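PDB 3CPI: Rab GDP-dissociation inhibitor from Saccharomyces cerevisiae, which holds Rab GTPases such as SEC4 in their GDP-bound form by blocking nucleotide release, and extracts GDP-bound YPT7 from vacuolar membranes. Local coordinates for residues D109-S114 / Y234-L239; Q306-A311 / Y415-H420. One frame throughout, in Å; residues are numbered along the deposited sequence.

Interaction 1 of 2, residues D109-S114 / Y234-L239; sequences DFKQVS and YPMYGL
Phe110 and Pro235 sit opposite one another along the two strands as a non-hydrogen-bonded antiparallel pair, their side chains side by side on one face of the sheet. Their CA atoms are 4.0 Å apart. The two rings meet obliquely, Phe110 CE1 standing 3.4 Å from Pro235 CG. With its CG anti to the carbonyl carbon (chi1 -77°), Phe110 brings its ring up to the proline, while Leu233 touches the ring from the same partner strand. Lys111 and Tyr234, whose side chains leave from the opposite face, form the neighbouring hydrogen-bonded pair, joined by Lys111 N to Tyr234 O and Tyr234 N to Lys111 O (2.8 and 2.9 Å).

This two-strand ladder, strand 110-120 against 232-235, belongs to the mixed sheet of the Rab GDI fold, and both of its strands enter regions that interact with YPT1. From Pro235, in the last pair of the ladder, the chain reverses in a type II beta turn that ends at Gly238. Here Met236 N gives a nearly straight bond to Asp109 O (2.8 Å, 169° at the hydrogen), and one water bridges Asp109 N and Met236 O.

Met236 is bent at chi2 (-58°), which sets its sulfur against the lysine's aliphatic chain, Met236 SD lying 3.8 Å from Lys111 CD. Towards the other end Val113 CG2 rests 3.9 Å from Tyr234 CB. From CB the tyrosine ring runs away from Val113; its hydroxyl is hydrogen-bonded to Asp83, and the ring packs edge-to-face with His352.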
ATOM      1  N   ASP A 109     -11.057  10.836  -5.325  1.00 37.33           N
ATOM      2  CA  ASP A 109     -11.355  10.303  -6.646  1.00 37.51           C
ATOM      3  C   ASP A 109     -10.262   9.354  -7.126  1.00 37.06           C
ATOM      4  O   ASP A 109      -9.189   9.784  -7.550  1.00 36.69           O
ATOM      5  CB  ASP A 109     -11.552  11.449  -7.646  1.00 37.78           C
ATOM      6  CG  ASP A 109     -12.177  10.989  -8.941  1.00 38.67           C
ATOM      7  OD1 ASP A 109     -12.013  11.700  -9.952  1.00 40.42           O
ATOM      8  OD2 ASP A 109     -12.829   9.924  -8.956  1.00 40.00           O
ATOM      9  N   PHE A 110     -10.552   8.058  -7.050  1.00 36.94           N
ATOM     10  CA  PHE A 110      -9.601   7.031  -7.458  1.00 36.62           C
ATOM     11  C   PHE A 110      -9.624   6.841  -8.963  1.00 36.71           C
ATOM     12  O   PHE A 110     -10.673   6.553  -9.544  1.00 36.93           O
ATOM     13  CB  PHE A 110      -9.873   5.711  -6.733  1.00 36.39           C
ATOM     14  CG  PHE A 110      -9.388   5.698  -5.309  1.00 36.01           C
ATOM     15  CD1 PHE A 110      -8.071   5.345  -5.014  1.00 35.32           C
ATOM     16  CD2 PHE A 110     -10.238   6.050  -4.266  1.00 35.52           C
ATOM     17  CE1 PHE A 110      -7.612   5.336  -3.704  1.00 35.73           C
ATOM     18  CE2 PHE A 110      -9.791   6.047  -2.942  1.00 36.31           C
ATOM     19  CZ  PHE A 110      -8.475   5.693  -2.658  1.00 36.49           C
ATOM     20  N   LYS A 111      -8.464   7.027  -9.585  1.00 36.46           N
ATOM     21  CA  LYS A 111      -8.319   6.827 -11.020  1.00 36.64           C
ATOM     22  C   LYS A 111      -7.439   5.608 -11.307  1.00 35.86           C
ATOM     23  O   LYS A 111      -6.465   5.339 -10.588  1.00 35.64           O
ATOM     24  CB  LYS A 111      -7.758   8.084 -11.710  1.00 36.39           C
ATOM     25  CG  LYS A 111      -7.507   7.904 -13.225  1.00 37.90           C
ATOM     26  CD  LYS A 111      -6.644   9.015 -13.817  1.00 38.23           C
ATOM     27  CE  LYS A 111      -6.284   8.732 -15.262  1.00 41.34           C
ATOM     28  NZ  LYS A 111      -5.222   7.678 -15.388  1.00 42.64           N
ATOM     29  N   GLN A 112      -7.815   4.885 -12.360  1.00 35.05           N
ATOM     30  CA  GLN A 112      -7.086   3.733 -12.865  1.00 34.53           C
ATOM     31  C   GLN A 112      -5.603   3.994 -13.087  1.00 33.29           C
ATOM     32  O   GLN A 112      -5.216   5.019 -13.641  1.00 33.01           O
ATOM     33  CB  GLN A 112      -7.699   3.266 -14.189  1.00 34.97           C
ATOM     34  CG  GLN A 112      -8.346   1.896 -14.145  1.00 37.37           C
ATOM     35  CD  GLN A 112      -8.176   1.115 -15.458  1.00 40.39           C
ATOM     36  OE1 GLN A 112      -7.991  -0.109 -15.446  1.00 41.92           O
ATOM     37  NE2 GLN A 112      -8.243   1.818 -16.587  1.00 40.69           N
ATOM     38  N   VAL A 113      -4.784   3.048 -12.639  1.00 32.14           N
ATOM     39  CA  VAL A 113      -3.379   2.988 -13.002  1.00 30.76           C
ATOM     40  C   VAL A 113      -3.310   2.287 -14.359  1.00 30.40           C
ATOM     41  O   VAL A 113      -4.018   1.303 -14.599  1.00 30.15           O
ATOM     42  CB  VAL A 113      -2.559   2.256 -11.901  1.00 30.91           C
ATOM     43  CG1 VAL A 113      -1.212   1.754 -12.421  1.00 29.23           C
ATOM     44  CG2 VAL A 113      -2.375   3.174 -10.700  1.00 30.26           C
ATOM     45  N   SER A 114      -2.469   2.805 -15.245  1.00 29.97           N
ATOM     46  CA  SER A 114      -2.492   2.401 -16.652  1.00 29.87           C
ATOM     47  C   SER A 114      -1.918   1.018 -16.980  1.00 29.44           C
ATOM     48  O   SER A 114      -2.300   0.413 -17.985  1.00 30.02           O
ATOM     49  CB  SER A 114      -1.857   3.481 -17.528  1.00 29.71           C
ATOM     50  OG  SER A 114      -2.682   4.636 -17.541  1.00 30.12           O
ATOM     51  N   TYR A 234      -5.422   4.685  -7.984  1.00 30.85           N
ATOM     52  CA  TYR A 234      -4.640   5.696  -7.305  1.00 31.07           C
ATOM     53  C   TYR A 234      -5.428   7.007  -7.329  1.00 31.56           C
ATOM     54  O   TYR A 234      -6.003   7.359  -8.370  1.00 31.55           O
ATOM     55  CB  TYR A 234      -3.286   5.849  -7.988  1.00 30.91           C
ATOM     56  CG  TYR A 234      -2.305   6.725  -7.242  1.00 31.04           C
ATOM     57  CD1 TYR A 234      -1.711   6.293  -6.056  1.00 30.89           C
ATOM     58  CD2 TYR A 234      -1.955   7.982  -7.737  1.00 30.44           C
ATOM     59  CE1 TYR A 234      -0.794   7.099  -5.371  1.00 31.41           C
ATOM     60  CE2 TYR A 234      -1.046   8.792  -7.068  1.00 30.84           C
ATOM     61  CZ  TYR A 234      -0.469   8.346  -5.885  1.00 31.70           C
ATOM     62  OH  TYR A 234       0.437   9.148  -5.231  1.00 31.39           O
ATOM     63  N   PRO A 235      -5.485   7.721  -6.183  1.00 31.90           N
ATOM     64  CA  PRO A 235      -6.332   8.912  -6.110  1.00 32.39           C
ATOM     65  C   PRO A 235      -5.767  10.064  -6.916  1.00 32.82           C
ATOM     66  O   PRO A 235      -4.549  10.229  -7.000  1.00 32.98           O
ATOM     67  CB  PRO A 235      -6.327   9.276  -4.614  1.00 32.15           C
ATOM     68  CG  PRO A 235      -5.719   8.117  -3.906  1.00 32.24           C
ATOM     69  CD  PRO A 235      -4.801   7.470  -4.903  1.00 31.89           C
ATOM     70  N   MET A 236      -6.649  10.847  -7.519  1.00 33.72           N
ATOM     71  CA  MET A 236      -6.241  12.109  -8.120  1.00 34.88           C
ATOM     72  C   MET A 236      -5.638  12.981  -7.024  1.00 34.84           C
ATOM     73  O   MET A 236      -6.188  13.056  -5.924  1.00 34.63           O
ATOM     74  CB  MET A 236      -7.442  12.803  -8.768  1.00 35.32           C
ATOM     75  CG  MET A 236      -7.955  12.113 -10.031  1.00 37.75           C
ATOM     76  SD  MET A 236      -6.713  11.943 -11.354  1.00 44.38           S
ATOM     77  CE  MET A 236      -6.370  13.661 -11.726  1.00 42.61           C
ATOM     78  N   TYR A 237      -4.504  13.615  -7.325  1.00 35.32           N
ATOM     79  CA  TYR A 237      -3.727  14.409  -6.352  1.00 35.88           C
ATOM     80  C   TYR A 237      -2.969  13.539  -5.325  1.00 35.94           C
ATOM     81  O   TYR A 237      -2.258  14.067  -4.455  1.00 35.59           O
ATOM     82  CB  TYR A 237      -4.593  15.469  -5.638  1.00 36.60           C
ATOM     83  CG  TYR A 237      -5.371  16.401  -6.557  1.00 37.29           C
ATOM     84  CD1 TYR A 237      -4.742  17.470  -7.201  1.00 38.18           C
ATOM     85  CD2 TYR A 237      -6.738  16.224  -6.765  1.00 38.05           C
ATOM     86  CE1 TYR A 237      -5.456  18.331  -8.043  1.00 38.54           C
ATOM     87  CE2 TYR A 237      -7.461  17.078  -7.602  1.00 38.88           C
ATOM     88  CZ  TYR A 237      -6.811  18.127  -8.236  1.00 38.38           C
ATOM     89  OH  TYR A 237      -7.522  18.973  -9.060  1.00 39.31           O
ATOM     90  N   GLY A 238      -3.118  12.215  -5.434  1.00 35.65           N
ATOM     91  CA  GLY A 238      -2.356  11.279  -4.608  1.00 35.48           C
ATOM     92  C   GLY A 238      -2.959  11.004  -3.244  1.00 35.16           C
ATOM     93  O   GLY A 238      -4.042  11.495  -2.923  1.00 35.19           O
ATOM     94  N   LEU A 239      -2.234  10.235  -2.436  1.00 35.01           N
ATOM     95  CA  LEU A 239      -2.761   9.684  -1.183  1.00 34.98           C
ATOM     96  C   LEU A 239      -2.981  10.719  -0.080  1.00 35.15           C
ATOM     97  O   LEU A 239      -3.622  10.419   0.921  1.00 35.04           O
ATOM     98  CB  LEU A 239      -1.876   8.533  -0.672  1.00 34.77           C
ATOM     99  CG  LEU A 239      -1.707   7.265  -1.534  1.00 34.27           C
ATOM    100  CD1 LEU A 239      -0.680   6.326  -0.914  1.00 34.04           C
ATOM    101  CD2 LEU A 239      -3.025   6.537  -1.771  1.00 31.98           C
TER
HETATM  102  O   HOH W   1      -8.811  12.513  -5.088  1.00 35.43           O

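Interaction 2 of 2, residues Q306-A311 / Y415-H420; sequences QRVIRA and YDASSH
A single arginine nitrogen grips two successive backbone carbonyls: Arg310 NH2 donates to Tyr415 O at 2.9 Å and to Asp416 O at 2.6 Å. The arginine stands on strand 301-315 of the mixed sheet, and the carbonyls belong to the loop joining strand 409-411 to helix 422-436. Both oxygens lie at the guanidinium edge, in its plane, yet the nitrogen stands above each carbonyl plane, 69° out of that of Asp416. Extended from CG to NE, the arginine carries its flat head up to the loop, and Val308 CG2 covers one face of it over the centre. That same methyl touches Ala417 CB at 3.7 Å. One water links Arg310 NH1 to Tyr415 O, and another accepts from Arg310 NE. A leucine in place of Arg310 would probably leave the carbonyls of Tyr415 and Asp416 without their shared charged donor, and the loop less firmly tied to strand 301-315. The Asp416 carboxylate has partners of its own, OD1 in a salt bridge with Lys87 and OD2 hydrogen-bonded to Ser423. It also closes an Asx turn: Ser418 N reaches Asp416 OD1 from above the carboxylate plane, and Ser418 OG meets that oxygen on its syn side at 2.8 Å.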
ATOM      1  N   GLN A 306      13.398  -5.267  10.315  1.00 28.23           N
ATOM      2  CA  GLN A 306      13.352  -4.829   8.924  1.00 29.01           C
ATOM      3  C   GLN A 306      13.588  -3.333   8.733  1.00 28.72           C
ATOM      4  O   GLN A 306      13.074  -2.506   9.481  1.00 28.75           O
ATOM      5  CB  GLN A 306      12.022  -5.226   8.278  1.00 28.94           C
ATOM      6  CG  GLN A 306      11.869  -6.718   8.032  1.00 29.42           C
ATOM      7  CD  GLN A 306      10.595  -7.057   7.269  1.00 30.36           C
ATOM      8  OE1 GLN A 306      10.618  -7.854   6.328  1.00 33.07           O
ATOM      9  NE2 GLN A 306       9.478  -6.457   7.677  1.00 31.42           N
ATOM     10  N   ARG A 307      14.384  -3.008   7.723  1.00 29.04           N
ATOM     11  CA  ARG A 307      14.527  -1.640   7.242  1.00 29.01           C
ATOM     12  C   ARG A 307      14.156  -1.600   5.766  1.00 28.53           C
ATOM     13  O   ARG A 307      14.481  -2.518   5.012  1.00 28.42           O
ATOM     14  CB  ARG A 307      15.954  -1.133   7.452  1.00 29.21           C
ATOM     15  CG  ARG A 307      16.289  -0.873   8.909  1.00 31.00           C
ATOM     16  CD  ARG A 307      17.772  -1.027   9.202  1.00 33.51           C
ATOM     17  NE  ARG A 307      18.584  -0.006   8.540  1.00 34.87           N
ATOM     18  CZ  ARG A 307      19.513  -0.261   7.623  1.00 35.96           C
ATOM     19  NH1 ARG A 307      19.771  -1.514   7.252  1.00 36.03           N
ATOM     20  NH2 ARG A 307      20.196   0.740   7.083  1.00 37.00           N
ATOM     21  N   VAL A 308      13.476  -0.533   5.364  1.00 28.31           N
ATOM     22  CA  VAL A 308      13.062  -0.342   3.970  1.00 28.12           C
ATOM     23  C   VAL A 308      13.792   0.847   3.320  1.00 28.20           C
ATOM     24  O   VAL A 308      13.900   1.930   3.912  1.00 28.12           O
ATOM     25  CB  VAL A 308      11.513  -0.167   3.862  1.00 28.29           C
ATOM     26  CG1 VAL A 308      11.024   0.977   4.759  1.00 27.85           C
ATOM     27  CG2 VAL A 308      11.062   0.035   2.406  1.00 27.46           C
ATOM     28  N   ILE A 309      14.319   0.634   2.121  1.00 28.04           N
ATOM     29  CA  ILE A 309      14.828   1.746   1.328  1.00 28.07           C
ATOM     30  C   ILE A 309      13.782   2.160   0.297  1.00 27.93           C
ATOM     31  O   ILE A 309      13.226   1.307  -0.407  1.00 27.51           O
ATOM     32  CB  ILE A 309      16.203   1.455   0.657  1.00 28.00           C
ATOM     33  CG1 ILE A 309      16.722   2.722  -0.047  1.00 28.20           C
ATOM     34  CG2 ILE A 309      16.133   0.219  -0.282  1.00 27.67           C
ATOM     35  CD1 ILE A 309      18.136   2.619  -0.594  1.00 28.77           C
ATOM     36  N   ARG A 310      13.505   3.464   0.248  1.00 27.68           N
ATOM     37  CA  ARG A 310      12.646   4.051  -0.773  1.00 28.07           C
ATOM     38  C   ARG A 310      13.412   5.104  -1.565  1.00 28.44           C
ATOM     39  O   ARG A 310      14.067   5.969  -0.986  1.00 28.80           O
ATOM     40  CB  ARG A 310      11.370   4.641  -0.159  1.00 27.80           C
ATOM     41  CG  ARG A 310      10.516   3.593   0.527  1.00 27.60           C
ATOM     42  CD  ARG A 310       9.118   4.056   0.868  1.00 26.16           C
ATOM     43  NE  ARG A 310       8.362   2.957   1.470  1.00 26.55           N
ATOM     44  CZ  ARG A 310       8.236   2.744   2.780  1.00 26.81           C
ATOM     45  NH1 ARG A 310       8.799   3.568   3.657  1.00 27.07           N
ATOM     46  NH2 ARG A 310       7.521   1.718   3.219  1.00 26.28           N
ATOM     47  N   ALA A 311      13.348   5.002  -2.888  1.00 28.74           N
ATOM     48  CA  ALA A 311      13.955   5.991  -3.775  1.00 28.99           C
ATOM     49  C   ALA A 311      12.882   6.635  -4.639  1.00 29.40           C
ATOM     50  O   ALA A 311      12.330   5.995  -5.535  1.00 29.42           O
ATOM     51  CB  ALA A 311      15.027   5.350  -4.640  1.00 28.61           C
ATOM     52  N   TYR A 415       4.503   1.265   7.871  1.00 24.58           N
ATOM     53  CA  TYR A 415       4.201   0.956   6.468  1.00 24.30           C
ATOM     54  C   TYR A 415       5.364   0.257   5.805  1.00 23.56           C
ATOM     55  O   TYR A 415       6.475   0.785   5.783  1.00 23.09           O
ATOM     56  CB  TYR A 415       3.816   2.225   5.698  1.00 24.84           C
ATOM     57  CG  TYR A 415       2.624   2.910   6.328  1.00 25.45           C
ATOM     58  CD1 TYR A 415       1.366   2.323   6.274  1.00 25.20           C
ATOM     59  CD2 TYR A 415       2.761   4.120   7.000  1.00 25.62           C
ATOM     60  CE1 TYR A 415       0.280   2.913   6.857  1.00 25.83           C
ATOM     61  CE2 TYR A 415       1.667   4.726   7.600  1.00 25.97           C
ATOM     62  CZ  TYR A 415       0.428   4.115   7.514  1.00 26.37           C
ATOM     63  OH  TYR A 415      -0.680   4.686   8.097  1.00 27.42           O
ATOM     64  N   ASP A 416       5.086  -0.926   5.259  1.00 23.09           N
ATOM     65  CA  ASP A 416       6.113  -1.782   4.684  1.00 23.05           C
ATOM     66  C   ASP A 416       6.455  -1.395   3.243  1.00 22.93           C
ATOM     67  O   ASP A 416       5.983  -0.368   2.742  1.00 22.66           O
ATOM     68  CB  ASP A 416       5.741  -3.276   4.837  1.00 23.20           C
ATOM     69  CG  ASP A 416       4.608  -3.732   3.908  1.00 24.16           C
ATOM     70  OD1 ASP A 416       4.232  -3.015   2.952  1.00 25.98           O
ATOM     71  OD2 ASP A 416       4.096  -4.853   4.125  1.00 24.92           O
ATOM     72  N   ALA A 417       7.263  -2.232   2.592  1.00 22.69           N
ATOM     73  CA  ALA A 417       7.860  -1.937   1.288  1.00 22.64           C
ATOM     74  C   ALA A 417       6.923  -2.042   0.080  1.00 22.70           C
ATOM     75  O   ALA A 417       7.216  -1.460  -0.967  1.00 22.77           O
ATOM     76  CB  ALA A 417       9.099  -2.820   1.064  1.00 22.55           C
ATOM     77  N   SER A 418       5.821  -2.780   0.209  1.00 22.58           N
ATOM     78  CA  SER A 418       4.959  -3.048  -0.948  1.00 22.70           C
ATOM     79  C   SER A 418       4.355  -1.781  -1.515  1.00 22.06           C
ATOM     80  O   SER A 418       4.042  -0.852  -0.777  1.00 22.45           O
ATOM     81  CB  SER A 418       3.858  -4.072  -0.627  1.00 22.71           C
ATOM     82  OG  SER A 418       3.127  -3.705   0.520  1.00 24.66           O
ATOM     83  N   SER A 419       4.213  -1.747  -2.835  1.00 21.61           N
ATOM     84  CA  SER A 419       3.613  -0.610  -3.529  1.00 21.14           C
ATOM     85  C   SER A 419       2.095  -0.742  -3.663  1.00 21.10           C
ATOM     86  O   SER A 419       1.478  -0.018  -4.454  1.00 20.95           O
ATOM     87  CB  SER A 419       4.239  -0.461  -4.909  1.00 20.93           C
ATOM     88  OG  SER A 419       4.250  -1.704  -5.579  1.00 20.75           O
ATOM     89  N   HIS A 420       1.508  -1.683  -2.917  1.00 20.78           N
ATOM     90  CA  HIS A 420       0.057  -1.890  -2.893  1.00 20.86           C
ATOM     91  C   HIS A 420      -0.461  -2.075  -1.462  1.00 21.15           C
ATOM     92  O   HIS A 420       0.309  -2.362  -0.557  1.00 21.19           O
ATOM     93  CB  HIS A 420      -0.357  -3.057  -3.804  1.00 20.65           C
ATOM     94  CG  HIS A 420       0.143  -4.392  -3.350  1.00 20.17           C
ATOM     95  ND1 HIS A 420      -0.538  -5.172  -2.441  1.00 19.33           N
ATOM     96  CD2 HIS A 420       1.254  -5.090  -3.685  1.00 20.46           C
ATOM     97  CE1 HIS A 420       0.134  -6.289  -2.230  1.00 19.63           C
ATOM     98  NE2 HIS A 420       1.224  -6.267  -2.977  1.00 20.32           N
TER
HETATM   99  O   HOH W   2       8.199   2.883   6.335  1.00 20.31           O
HETATM  100  O   HOH W   3       6.599   1.335  -0.026  1.00 26.79           O

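Overall arrangement
From the N terminus, the chain passes through strands 12-15 and 35-38 of the parallel sheet before reaching 109-114. Interaction 1 then closes an excursion of 119 residues, about half of them helical, when the chain returns at 234-239. Only afterwards does interaction 2 open, at 306-311, and it closes at 415-420 with 103 residues between, so the two loops follow in series, neither nested nor crossed. Both reach the same mixed sheet: interaction 1 pairs two of its strands, whereas interaction 2 fastens to it the loop that leaves edge strand 409-411 of the parallel sheet. Their centres are 20 Å apart, and their nearest atoms about 7 Å.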